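Local coordinates for protein aminotransferase (Paracoccus denitrificans, PDB 4GRX) that probably transfers amino groups from amines or omega-amino acids to carbonyl acceptors, using a covalently held pyridoxal phosphate as a class III transaminase, at residues F188-G200 against F209-R223. Residues are numbered along the deposited sequence; the frame is centred on the assembly and turned at random.
Sequences FIHLTCPHYWRYG and FVARLARELEDTITR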
ATOM      1  N   PHE A 188     -18.700   0.202  10.185  1.00 19.08           N
ATOM      2  CA  PHE A 188     -18.814   0.042   8.742  1.00 18.86           C
ATOM      3  C   PHE A 188     -20.139  -0.626   8.447  1.00 19.72           C
ATOM      4  O   PHE A 188     -20.400  -1.731   8.919  1.00 20.14           O
ATOM      5  CB  PHE A 188     -17.616  -0.753   8.197  1.00 18.38           C
ATOM      6  CG  PHE A 188     -16.316  -0.032   8.364  1.00 17.88           C
ATOM      7  CD1 PHE A 188     -15.783   0.716   7.323  1.00 17.94           C
ATOM      8  CD2 PHE A 188     -15.649  -0.043   9.588  1.00 17.90           C
ATOM      9  CE1 PHE A 188     -14.597   1.438   7.492  1.00 17.89           C
ATOM     10  CE2 PHE A 188     -14.454   0.666   9.761  1.00 17.79           C
ATOM     11  CZ  PHE A 188     -13.931   1.411   8.708  1.00 17.67           C
ATOM     12  N   ILE A 189     -20.994   0.084   7.711  1.00 20.12           N
ATOM     13  CA  ILE A 189     -22.362  -0.351   7.442  1.00 20.32           C
ATOM     14  C   ILE A 189     -22.523  -0.654   5.959  1.00 20.60           C
ATOM     15  O   ILE A 189     -22.113   0.141   5.110  1.00 20.80           O
ATOM     16  CB  ILE A 189     -23.375   0.738   7.874  1.00 20.49           C
ATOM     17  CG1 ILE A 189     -23.234   1.035   9.360  1.00 20.11           C
ATOM     18  CG2 ILE A 189     -24.812   0.342   7.556  1.00 20.63           C
ATOM     19  CD1 ILE A 189     -23.804   2.376   9.764  1.00 20.59           C
ATOM     20  N   HIS A 190     -23.129  -1.799   5.656  1.00 21.24           N
ATOM     21  CA  HIS A 190     -23.390  -2.201   4.283  1.00 22.10           C
ATOM     22  C   HIS A 190     -24.849  -2.118   3.917  1.00 22.89           C
ATOM     23  O   HIS A 190     -25.662  -2.840   4.483  1.00 23.59           O
ATOM     24  CB  HIS A 190     -22.866  -3.609   4.062  1.00 22.56           C
ATOM     25  CG  HIS A 190     -21.397  -3.748   4.332  1.00 22.57           C
ATOM     26  ND1 HIS A 190     -20.892  -4.731   5.098  1.00 23.24           N
ATOM     27  CD2 HIS A 190     -20.316  -2.972   3.919  1.00 22.30           C
ATOM     28  CE1 HIS A 190     -19.549  -4.595   5.172  1.00 22.80           C
ATOM     29  NE2 HIS A 190     -19.200  -3.521   4.444  1.00 22.64           N
ATOM     30  N   LEU A 191     -25.184  -1.236   2.972  1.00 22.93           N
ATOM     31  CA  LEU A 191     -26.564  -1.028   2.510  1.00 23.62           C
ATOM     32  C   LEU A 191     -26.818  -1.906   1.309  1.00 24.43           C
ATOM     33  O   LEU A 191     -25.876  -2.480   0.758  1.00 25.47           O
ATOM     34  CB  LEU A 191     -26.754   0.405   2.047  1.00 23.71           C
ATOM     35  CG  LEU A 191     -26.287   1.583   2.885  1.00 23.04           C
ATOM     36  CD1 LEU A 191     -26.019   2.733   1.933  1.00 23.06           C
ATOM     37  CD2 LEU A 191     -27.361   1.947   3.892  1.00 23.55           C
ATOM     38  N   THR A 192     -28.066  -1.988   0.865  1.00 24.59           N
ATOM     39  CA  THR A 192     -28.404  -2.886  -0.241  1.00 25.08           C
ATOM     40  C   THR A 192     -27.687  -2.495  -1.532  1.00 25.41           C
ATOM     41  O   THR A 192     -27.580  -1.308  -1.886  1.00 25.51           O
ATOM     42  CB  THR A 192     -29.916  -2.913  -0.512  1.00 25.69           C
ATOM     43  OG1 THR A 192     -30.616  -3.005   0.721  1.00 25.67           O
ATOM     44  CG2 THR A 192     -30.296  -4.081  -1.357  1.00 26.16           C
ATOM     45  N   CYS A 193     -27.203  -3.509  -2.231  1.00 25.78           N
ATOM     46  CA  CYS A 193     -26.547  -3.338  -3.502  1.00 26.38           C
ATOM     47  C   CYS A 193     -27.595  -2.986  -4.583  1.00 27.49           C
ATOM     48  O   CYS A 193     -28.586  -3.703  -4.721  1.00 28.02           O
ATOM     49  CB  CYS A 193     -25.825  -4.634  -3.852  1.00 26.82           C
ATOM     50  SG  CYS A 193     -25.217  -4.656  -5.544  1.00 29.49           S
ATOM     51  N   PRO A 194     -27.382  -1.888  -5.351  1.00 27.13           N
ATOM     52  CA  PRO A 194     -28.371  -1.462  -6.357  1.00 27.59           C
ATOM     53  C   PRO A 194     -28.387  -2.335  -7.625  1.00 28.30           C
ATOM     54  O   PRO A 194     -28.373  -1.823  -8.744  1.00 29.90           O
ATOM     55  CB  PRO A 194     -27.963  -0.015  -6.671  1.00 27.54           C
ATOM     56  CG  PRO A 194     -26.505   0.057  -6.343  1.00 26.79           C
ATOM     57  CD  PRO A 194     -26.249  -0.943  -5.243  1.00 26.32           C
ATOM     58  N   HIS A 195     -28.434  -3.649  -7.429  1.00 27.38           N
ATOM     59  CA  HIS A 195     -28.498  -4.633  -8.493  1.00 26.80           C
ATOM     60  C   HIS A 195     -29.929  -5.034  -8.603  1.00 27.38           C
ATOM     61  O   HIS A 195     -30.431  -5.857  -7.828  1.00 27.68           O
ATOM     62  CB  HIS A 195     -27.618  -5.827  -8.129  1.00 26.24           C
ATOM     63  CG  HIS A 195     -27.446  -6.845  -9.239  1.00 27.07           C
ATOM     64  ND1 HIS A 195     -26.754  -7.987  -9.065  1.00 27.04           N
ATOM     65  CD2 HIS A 195     -27.919  -6.871 -10.549  1.00 27.99           C
ATOM     66  CE1 HIS A 195     -26.759  -8.695 -10.209  1.00 27.95           C
ATOM     67  NE2 HIS A 195     -27.472  -8.014 -11.116  1.00 28.56           N
ATOM     68  N   TYR A 196     -30.607  -4.442  -9.573  1.00 27.75           N
ATOM     69  CA  TYR A 196     -32.047  -4.587  -9.712  1.00 28.41           C
ATOM     70  C   TYR A 196     -32.475  -6.038  -9.951  1.00 29.46           C
ATOM     71  O   TYR A 196     -33.415  -6.522  -9.333  1.00 30.10           O
ATOM     72  CB  TYR A 196     -32.567  -3.635 -10.799  1.00 28.73           C
ATOM     73  CG  TYR A 196     -34.027  -3.796 -11.082  1.00 29.76           C
ATOM     74  CD1 TYR A 196     -34.481  -4.139 -12.369  1.00 30.88           C
ATOM     75  CD2 TYR A 196     -34.968  -3.633 -10.065  1.00 29.57           C
ATOM     76  CE1 TYR A 196     -35.834  -4.307 -12.625  1.00 31.88           C
ATOM     77  CE2 TYR A 196     -36.316  -3.801 -10.308  1.00 30.84           C
ATOM     78  CZ  TYR A 196     -36.740  -4.137 -11.586  1.00 32.06           C
ATOM     79  OH  TYR A 196     -38.078  -4.296 -11.804  1.00 33.51           O
ATOM     80  N   TRP A 197     -31.754  -6.733 -10.821  1.00 29.97           N
ATOM     81  CA  TRP A 197     -32.054  -8.111 -11.179  1.00 30.98           C
ATOM     82  C   TRP A 197     -31.980  -9.032  -9.990  1.00 31.12           C
ATOM     83  O   TRP A 197     -32.801  -9.929  -9.847  1.00 31.95           O
ATOM     84  CB  TRP A 197     -31.100  -8.553 -12.276  1.00 30.98           C
ATOM     85  CG  TRP A 197     -31.303  -9.966 -12.770  1.00 32.01           C
ATOM     86  CD1 TRP A 197     -32.160 -10.393 -13.770  1.00 33.40           C
ATOM     87  CD2 TRP A 197     -30.601 -11.189 -12.325  1.00 31.78           C
ATOM     88  NE1 TRP A 197     -32.053 -11.742 -13.957  1.00 34.38           N
ATOM     89  CE2 TRP A 197     -31.144 -12.282 -13.125  1.00 33.40           C
ATOM     90  CE3 TRP A 197     -29.623 -11.472 -11.371  1.00 30.69           C
ATOM     91  CZ2 TRP A 197     -30.718 -13.595 -12.969  1.00 33.99           C
ATOM     92  CZ3 TRP A 197     -29.198 -12.803 -11.222  1.00 31.13           C
ATOM     93  CH2 TRP A 197     -29.732 -13.834 -12.005  1.00 32.76           C
ATOM     94  N   ARG A 198     -31.000  -8.827  -9.118  1.00 30.71           N
ATOM     95  CA  ARG A 198     -30.857  -9.690  -7.956  1.00 31.48           C
ATOM     96  C   ARG A 198     -31.795  -9.304  -6.811  1.00 31.42           C
ATOM     97  O   ARG A 198     -32.445 -10.168  -6.227  1.00 31.77           O
ATOM     98  CB  ARG A 198     -29.401  -9.751  -7.474  1.00 31.35           C
ATOM     99  CG  ARG A 198     -29.196 -10.582  -6.209  1.00 32.24           C
ATOM    100  CD  ARG A 198     -27.824 -11.274  -6.153  1.00 33.22           C
ATOM    101  NE  ARG A 198     -27.853 -12.539  -6.894  1.00 35.49           N
ATOM    102  CZ  ARG A 198     -27.014 -12.868  -7.879  1.00 36.19           C
ATOM    103  NH1 ARG A 198     -26.021 -12.041  -8.249  1.00 34.99           N
ATOM    104  NH2 ARG A 198     -27.166 -14.044  -8.490  1.00 37.07           N
ATOM    105  N   TYR A 199     -31.881  -8.016  -6.503  1.00 30.93           N
ATOM    106  CA  TYR A 199     -32.489  -7.603  -5.239  1.00 31.44           C
ATOM    107  C   TYR A 199     -33.873  -6.948  -5.369  1.00 32.52           C
ATOM    108  O   TYR A 199     -34.518  -6.644  -4.358  1.00 32.37           O
ATOM    109  CB  TYR A 199     -31.501  -6.752  -4.409  1.00 30.13           C
ATOM    110  CG  TYR A 199     -30.198  -7.479  -4.044  1.00 30.20           C
ATOM    111  CD1 TYR A 199     -28.988  -7.182  -4.704  1.00 29.84           C
ATOM    112  CD2 TYR A 199     -30.171  -8.462  -3.045  1.00 30.56           C
ATOM    113  CE1 TYR A 199     -27.802  -7.842  -4.381  1.00 29.16           C
ATOM    114  CE2 TYR A 199     -28.991  -9.126  -2.709  1.00 29.94           C
ATOM    115  CZ  TYR A 199     -27.810  -8.817  -3.379  1.00 29.53           C
ATOM    116  OH  TYR A 199     -26.639  -9.472  -3.038  1.00 28.91           O
ATOM    117  N   GLY A 200     -34.329  -6.751  -6.606  1.00 33.76           N
ATOM    118  CA  GLY A 200     -35.666  -6.203  -6.866  1.00 35.76           C
ATOM    119  C   GLY A 200     -36.729  -7.179  -6.412  1.00 37.84           C
ATOM    120  O   GLY A 200     -36.549  -8.383  -6.546  1.00 38.39           O
ATOM    121  N   PHE A 209     -37.665   0.215  -6.987  1.00 30.60           N
ATOM    122  CA  PHE A 209     -36.431  -0.275  -6.412  1.00 28.86           C
ATOM    123  C   PHE A 209     -35.487   0.860  -6.007  1.00 27.74           C
ATOM    124  O   PHE A 209     -34.928   0.827  -4.906  1.00 26.92           O
ATOM    125  CB  PHE A 209     -35.744  -1.222  -7.397  1.00 28.60           C
ATOM    126  CG  PHE A 209     -34.435  -1.766  -6.909  1.00 27.28           C
ATOM    127  CD1 PHE A 209     -34.388  -2.669  -5.853  1.00 26.94           C
ATOM    128  CD2 PHE A 209     -33.237  -1.386  -7.515  1.00 26.71           C
ATOM    129  CE1 PHE A 209     -33.175  -3.186  -5.411  1.00 25.87           C
ATOM    130  CE2 PHE A 209     -32.017  -1.897  -7.070  1.00 25.63           C
ATOM    131  CZ  PHE A 209     -31.990  -2.805  -6.026  1.00 25.16           C
ATOM    132  N   VAL A 210     -35.298   1.848  -6.887  1.00 27.90           N
ATOM    133  CA  VAL A 210     -34.414   2.979  -6.593  1.00 27.24           C
ATOM    134  C   VAL A 210     -34.972   3.822  -5.452  1.00 27.55           C
ATOM    135  O   VAL A 210     -34.218   4.288  -4.588  1.00 26.68           O
ATOM    136  CB  VAL A 210     -34.113   3.861  -7.829  1.00 27.68           C
ATOM    137  CG1 VAL A 210     -33.497   5.199  -7.410  1.00 27.09           C
ATOM    138  CG2 VAL A 210     -33.186   3.125  -8.791  1.00 27.15           C
ATOM    139  N   ALA A 211     -36.292   3.992  -5.431  1.00 28.86           N
ATOM    140  CA  ALA A 211     -36.926   4.699  -4.320  1.00 29.46           C
ATOM    141  C   ALA A 211     -36.761   3.957  -2.977  1.00 29.11           C
ATOM    142  O   ALA A 211     -36.553   4.601  -1.940  1.00 28.71           O
ATOM    143  CB  ALA A 211     -38.382   4.990  -4.620  1.00 30.77           C
ATOM    144  N   ARG A 212     -36.810   2.618  -3.001  1.00 29.28           N
ATOM    145  CA  ARG A 212     -36.609   1.824  -1.783  1.00 29.07           C
ATOM    146  C   ARG A 212     -35.203   1.999  -1.246  1.00 28.53           C
ATOM    147  O   ARG A 212     -35.022   2.098  -0.036  1.00 28.33           O
ATOM    148  CB  ARG A 212     -36.937   0.343  -1.974  1.00 29.08           C
ATOM    149  CG  ARG A 212     -36.559  -0.536  -0.784  1.00 28.58           C
ATOM    150  CD  ARG A 212     -37.306  -1.868  -0.727  1.00 29.67           C
ATOM    151  NE  ARG A 212     -37.125  -2.716  -1.920  1.00 29.99           N
ATOM    152  CZ  ARG A 212     -36.088  -3.531  -2.130  1.00 29.05           C
ATOM    153  NH1 ARG A 212     -35.124  -3.610  -1.225  1.00 27.59           N
ATOM    154  NH2 ARG A 212     -36.015  -4.263  -3.251  1.00 29.39           N
ATOM    155  N   LEU A 213     -34.204   2.067  -2.124  1.00 28.72           N
ATOM    156  CA  LEU A 213     -32.826   2.279  -1.632  1.00 28.16           C
ATOM    157  C   LEU A 213     -32.586   3.713  -1.132  1.00 28.54           C
ATOM    158  O   LEU A 213     -31.798   3.929  -0.215  1.00 28.25           O
ATOM    159  CB  LEU A 213     -31.774   1.884  -2.677  1.00 27.73           C
ATOM    160  CG  LEU A 213     -31.724   0.429  -3.179  1.00 28.16           C
ATOM    161  CD1 LEU A 213     -30.668   0.283  -4.262  1.00 27.87           C
ATOM    162  CD2 LEU A 213     -31.484  -0.587  -2.070  1.00 27.36           C
ATOM    163  N   ALA A 214     -33.265   4.689  -1.729  1.00 29.71           N
ATOM    164  CA  ALA A 214     -33.154   6.067  -1.270  1.00 29.93           C
ATOM    165  C   ALA A 214     -33.723   6.114   0.149  1.00 29.93           C
ATOM    166  O   ALA A 214     -33.147   6.705   1.064  1.00 29.17           O
ATOM    167  CB  ALA A 214     -33.912   7.006  -2.212  1.00 30.70           C
ATOM    168  N   ARG A 215     -34.852   5.435   0.304  1.00 31.08           N
ATOM    169  CA  ARG A 215     -35.562   5.312   1.558  1.00 31.60           C
ATOM    170  C   ARG A 215     -34.714   4.560   2.580  1.00 30.93           C
ATOM    171  O   ARG A 215     -34.622   4.975   3.736  1.00 31.68           O
ATOM    172  CB  ARG A 215     -36.882   4.594   1.295  1.00 32.53           C
ATOM    173  CG  ARG A 215     -37.905   4.634   2.412  1.00 33.83           C
ATOM    174  CD  ARG A 215     -39.303   4.350   1.871  1.00 35.09           C
ATOM    175  NE  ARG A 215     -39.402   3.066   1.171  1.00 35.16           N
ATOM    176  CZ  ARG A 215     -39.824   2.918  -0.092  1.00 35.77           C
ATOM    177  NH1 ARG A 215     -40.203   3.976  -0.814  1.00 36.48           N
ATOM    178  NH2 ARG A 215     -39.883   1.704  -0.636  1.00 35.23           N
ATOM    179  N   GLU A 216     -34.090   3.465   2.155  1.00 30.60           N
ATOM    180  CA  GLU A 216     -33.248   2.651   3.043  1.00 30.40           C
ATOM    181  C   GLU A 216     -32.081   3.473   3.596  1.00 29.30           C
ATOM    182  O   GLU A 216     -31.702   3.312   4.763  1.00 28.70           O
ATOM    183  CB  GLU A 216     -32.731   1.382   2.337  1.00 30.76           C
ATOM    184  CG  GLU A 216     -31.660   0.621   3.122  1.00 31.46           C
ATOM    185  CD  GLU A 216     -30.663  -0.159   2.252  1.00 32.47           C
ATOM    186  OE1 GLU A 216     -29.848   0.439   1.504  1.00 32.17           O
ATOM    187  OE2 GLU A 216     -30.667  -1.400   2.330  1.00 33.48           O
ATOM    188  N   LEU A 217     -31.512   4.346   2.768  1.00 28.37           N
ATOM    189  CA  LEU A 217     -30.407   5.179   3.225  1.00 27.83           C
ATOM    190  C   LEU A 217     -30.889   6.125   4.310  1.00 28.75           C
ATOM    191  O   LEU A 217     -30.268   6.231   5.372  1.00 28.52           O
ATOM    192  CB  LEU A 217     -29.759   5.964   2.074  1.00 27.56           C
ATOM    193  CG  LEU A 217     -28.831   7.143   2.403  1.00 27.04           C
ATOM    194  CD1 LEU A 217     -27.693   6.751   3.334  1.00 26.05           C
ATOM    195  CD2 LEU A 217     -28.277   7.768   1.132  1.00 27.04           C
ATOM    196  N   GLU A 218     -32.003   6.803   4.047  1.00 30.03           N
ATOM    197  CA  GLU A 218     -32.536   7.754   5.000  1.00 30.70           C
ATOM    198  C   GLU A 218     -32.844   7.109   6.346  1.00 30.80           C
ATOM    199  O   GLU A 218     -32.589   7.711   7.399  1.00 31.48           O
ATOM    200  CB  GLU A 218     -33.769   8.440   4.446  1.00 32.86           C
ATOM    201  CG  GLU A 218     -34.135   9.697   5.222  1.00 35.03           C
ATOM    202  CD  GLU A 218     -34.511  10.817   4.291  1.00 37.05           C
ATOM    203  OE1 GLU A 218     -34.433  10.608   3.059  1.00 37.72           O
ATOM    204  OE2 GLU A 218     -34.877  11.898   4.780  1.00 38.37           O
ATOM    205  N   ASP A 219     -33.392   5.895   6.306  1.00 30.25           N
ATOM    206  CA  ASP A 219     -33.650   5.114   7.504  1.00 29.84           C
ATOM    207  C   ASP A 219     -32.352   4.840   8.264  1.00 27.69           C
ATOM    208  O   ASP A 219     -32.300   4.970   9.495  1.00 27.74           O
ATOM    209  CB  ASP A 219     -34.342   3.800   7.146  1.00 31.36           C
ATOM    210  CG  ASP A 219     -35.814   3.980   6.747  1.00 34.15           C
ATOM    211  OD1 ASP A 219     -36.406   5.082   6.860  1.00 35.44           O
ATOM    212  OD2 ASP A 219     -36.404   2.976   6.323  1.00 35.60           O
ATOM    213  N   THR A 220     -31.303   4.481   7.538  1.00 25.50           N
ATOM    214  CA  THR A 220     -30.011   4.250   8.158  1.00 24.38           C
ATOM    215  C   THR A 220     -29.508   5.529   8.835  1.00 24.08           C
ATOM    216  O   THR A 220     -29.036   5.498   9.977  1.00 23.74           O
ATOM    217  CB  THR A 220     -28.993   3.759   7.124  1.00 23.62           C
ATOM    218  OG1 THR A 220     -29.507   2.577   6.521  1.00 23.96           O
ATOM    219  CG2 THR A 220     -27.649   3.439   7.774  1.00 22.81           C
ATOM    220  N   ILE A 221     -29.643   6.651   8.133  1.00 23.98           N
ATOM    221  CA  ILE A 221     -29.217   7.933   8.668  1.00 24.00           C
ATOM    222  C   ILE A 221     -30.008   8.296   9.930  1.00 24.98           C
ATOM    223  O   ILE A 221     -29.422   8.816  10.881  1.00 25.42           O
ATOM    224  CB  ILE A 221     -29.255   9.065   7.613  1.00 24.11           C
ATOM    225  CG1 ILE A 221     -28.173   8.831   6.559  1.00 23.16           C
ATOM    226  CG2 ILE A 221     -29.014  10.417   8.271  1.00 24.61           C
ATOM    227  CD1 ILE A 221     -28.330   9.683   5.324  1.00 23.90           C
ATOM    228  N   THR A 222     -31.320   8.022   9.931  1.00 25.20           N
ATOM    229  CA  THR A 222     -32.186   8.212  11.103  1.00 25.85           C
ATOM    230  C   THR A 222     -31.782   7.286  12.259  1.00 25.55           C
ATOM    231  O   THR A 222     -31.792   7.689  13.410  1.00 25.81           O
ATOM    232  CB  THR A 222     -33.674   7.983  10.728  1.00 26.52           C
ATOM    233  OG1 THR A 222     -34.061   8.923   9.723  1.00 27.10           O
ATOM    234  CG2 THR A 222     -34.596   8.147  11.918  1.00 27.31           C
ATOM    235  N   ARG A 223     -31.426   6.048  11.927  1.00 25.34           N
ATOM    236  CA  ARG A 223     -31.082   5.006  12.900  1.00 25.51           C
ATOM    237  C   ARG A 223     -29.768   5.365  13.611  1.00 24.61           C
ATOM    238  O   ARG A 223     -29.657   5.276  14.832  1.00 24.82           O
ATOM    239  CB  ARG A 223     -30.951   3.666  12.141  1.00 25.78           C
ATOM    240  CG  ARG A 223     -31.023   2.376  12.943  1.00 26.38           C
ATOM    241  CD  ARG A 223     -30.699   1.154  12.082  1.00 26.52           C
ATOM    242  NE  ARG A 223     -29.253   1.026  11.843  1.00 26.51           N
ATOM    243  CZ  ARG A 223     -28.685   0.684  10.677  1.00 26.12           C
ATOM    244  NH1 ARG A 223     -29.428   0.427   9.607  1.00 26.71           N
ATOM    245  NH2 ARG A 223     -27.361   0.619  10.576  1.00 24.96           N
TER
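Phe-209 and Tyr-196 meet where helix 206-224 packs on the turn and short helix that follow edge strand 188-191. The helix belongs to a beta-alpha-beta crossover of the seven-stranded sheet of the fold-type I aminotransferase domain, linking strand 188-191 to strand 229-234 with strand 154-158 between them. Helix and edge strand run nearly antiparallel, at 156°. The Phe-209 ring enters the bend because chi1 (179°) sets CG opposite the backbone N: Tyr-196 CA forms a CH-pi contact over one face, 4.2 Å from the ring centroid, while Pro-194 C and Cys-193 O lie at the rim near its plane. The Tyr-196 and Phe-209 side chains pass one another, pointing opposite ways, with Tyr-196 CD2 3.7 Å from Phe-209 CB. Were the ring cut back to an alanine, a gap would probably open between Pro-194, Tyr-196 and Tyr-199, and Tyr-196 CA would lose its aromatic face. Beside the ring, Arg-212 bends at chi3 (58°), bringing NH2 within 3.0 Å of Tyr-199 O, which lies in the guanidinium plane; the same NH2 also forms a salt bridge with Glu-204. One turn beyond Phe-209, Leu-213 rests CD1 3.6 Å from Pro-194 CB. Glu-216 reaches out extended, and its OE1 accepts a hydrogen bond from Thr-192 N on its syn lone pair, at 3.1 Å. Leu-191 CD2 lies 3.5 Å from Thr-220 OG1, a hydroxyl that donates to Glu-216 O at 2.9 Å, from the opposite face of that carbonyl to Thr-220 N.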